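Local coordinates for spike protein P5 (Enterobacteria phage PRD1, PDB 1YQ5), which forms, as a homotrimer together with P31 and P2, the spike complexes at the 5-fold vertices of the capsid and is essential for infectivity, at residues N24-F29 with S123-G128. Sequence-based numbering, arbitrary orientation.
Sequences NALTDF and SLCNDG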
# COMPACT_ATOMS: atom_id res chain seq x y z
N ASN A 24 -17.78 3.78 -13.85
CA ASN A 24 -16.98 4.94 -14.23
C ASN A 24 -17.36 6.27 -13.59
O ASN A 24 -17.56 7.26 -14.28
CB ASN A 24 -17.02 5.12 -15.75
CG ASN A 24 -15.78 5.79 -16.28
OD1 ASN A 24 -15.81 6.50 -17.28
ND2 ASN A 24 -14.66 5.56 -15.60
N ALA A 25 -17.43 6.29 -12.26
CA ALA A 25 -17.75 7.50 -11.53
C ALA A 25 -17.28 7.29 -10.10
O ALA A 25 -17.26 6.16 -9.62
CB ALA A 25 -19.25 7.78 -11.57
N LEU A 26 -16.90 8.37 -9.43
CA LEU A 26 -16.45 8.25 -8.05
C LEU A 26 -17.27 9.13 -7.13
O LEU A 26 -17.02 10.33 -7.02
CB LEU A 26 -14.97 8.60 -7.92
CG LEU A 26 -13.99 7.61 -8.56
CD1 LEU A 26 -12.57 8.14 -8.41
CD2 LEU A 26 -14.12 6.24 -7.88
N THR A 27 -18.26 8.53 -6.48
CA THR A 27 -19.12 9.24 -5.54
C THR A 27 -18.72 8.76 -4.15
O THR A 27 -18.74 7.56 -3.88
CB THR A 27 -20.61 8.91 -5.78
OG1 THR A 27 -20.97 9.26 -7.12
CG2 THR A 27 -21.49 9.67 -4.80
N ASP A 28 -18.33 9.69 -3.28
CA ASP A 28 -17.91 9.33 -1.94
C ASP A 28 -18.94 8.50 -1.19
O ASP A 28 -20.14 8.73 -1.28
CB ASP A 28 -17.54 10.59 -1.16
CG ASP A 28 -16.35 11.32 -1.77
OD1 ASP A 28 -15.47 10.63 -2.32
OD2 ASP A 28 -16.30 12.56 -1.70
N PHE A 29 -18.44 7.52 -0.44
CA PHE A 29 -19.28 6.59 0.31
C PHE A 29 -19.82 7.08 1.64
O PHE A 29 -19.11 7.70 2.43
CB PHE A 29 -18.50 5.29 0.58
CG PHE A 29 -18.15 4.51 -0.65
CD1 PHE A 29 -16.99 3.73 -0.67
CD2 PHE A 29 -18.99 4.50 -1.76
CE1 PHE A 29 -16.68 2.96 -1.79
CE2 PHE A 29 -18.68 3.73 -2.88
CZ PHE A 29 -17.52 2.95 -2.89
N SER A 123 -14.02 6.27 -1.97
CA SER A 123 -14.82 5.97 -3.15
C SER A 123 -14.07 5.04 -4.10
O SER A 123 -12.84 5.03 -4.14
CB SER A 123 -15.20 7.24 -3.91
OG SER A 123 -16.11 6.94 -4.96
N LEU A 124 -14.84 4.26 -4.85
CA LEU A 124 -14.28 3.34 -5.83
C LEU A 124 -15.38 2.91 -6.77
O LEU A 124 -16.57 3.13 -6.50
CB LEU A 124 -13.65 2.12 -5.13
CG LEU A 124 -14.52 1.15 -4.32
CD1 LEU A 124 -15.40 0.32 -5.26
CD2 LEU A 124 -13.61 0.22 -3.53
N CYS A 125 -14.99 2.33 -7.90
CA CYS A 125 -15.94 1.85 -8.90
C CYS A 125 -15.13 1.02 -9.86
O CYS A 125 -13.93 0.82 -9.67
CB CYS A 125 -16.54 3.02 -9.68
SG CYS A 125 -15.38 3.78 -10.89
N ASN A 126 -15.80 0.52 -10.89
CA ASN A 126 -15.13 -0.20 -11.96
C ASN A 126 -15.43 0.75 -13.11
O ASN A 126 -16.55 1.28 -13.19
CB ASN A 126 -15.77 -1.55 -12.22
CG ASN A 126 -15.10 -2.29 -13.35
OD1 ASN A 126 -14.12 -3.02 -13.15
ND2 ASN A 126 -15.61 -2.09 -14.56
N ASP A 127 -14.47 0.98 -13.99
CA ASP A 127 -14.69 1.92 -15.08
C ASP A 127 -15.57 1.41 -16.22
O ASP A 127 -15.92 2.17 -17.12
CB ASP A 127 -13.35 2.42 -15.64
CG ASP A 127 -12.52 1.31 -16.26
OD1 ASP A 127 -13.01 0.17 -16.37
OD2 ASP A 127 -11.37 1.58 -16.64
N GLY A 128 -15.93 0.13 -16.18
CA GLY A 128 -16.75 -0.41 -17.25
C GLY A 128 -18.05 -1.07 -16.84
O GLY A 128 -18.84 -1.46 -17.70
O HOH W 1 -18.55 5.51 -6.41
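Asn24 N donates a nearly straight hydrogen bond to Asn126 O, 2.9 Å long. Ala25 N gives a weak, bent bond to Cys125 SG at 3.5 Å. The sulfur lies between the backbone N and carbonyl carbon of its own residue (chi1 74°), turned to the passing loop. Cys125 CB also touches Ala25 O. Further along, a water accepts from Thr27 N and lies 3.1 Å from Leu124 O, to which it can donate, so it can link the two backbones. Ser123 OG sits close by, 2.9 Å from Thr27 O.

Two apolar side chains reach the strand. Leu26 lays CD2 over the backbone, 3.6 Å from Leu124 CA, and comes near Cys125 SG. Phe29 presents one ring face to Ser123 CA, a CH-pi contact 4.0 Å from the centroid, offset toward the rim. Leu124 CG meets the ring edge in plane, 3.8 Å from Phe29 CZ. At the other end, the Asn24 amide packs against Asp127, with ND2 3.4 Å from Asp127 CB, while the Asp127 carboxylate turns away and its OD1 accepts from Asn76 N.

The domain is a beta-jelly-roll, the C-terminal part of the spike protein. Residues 24-29, part of the loop between strands 5-11 and 35-40, run roughly antiparallel to residues 123-127. Strand 119-126 pairs with strand 76-83 in one of the two sheets. Phe29 and Leu124 point into the sandwich, where both touch Ile136 of the facing sheet.

Outside the contact, Asp28 forms salt bridges through OD1 to Arg80 and OD2 to Lys82, both on strand 76-83. These fix its carboxylate, whose OD1 lies near Ser123 CB. Asn24 and Leu26 also pack on Leu97 of a neighbouring subunit, placing this loop at the trimer interface.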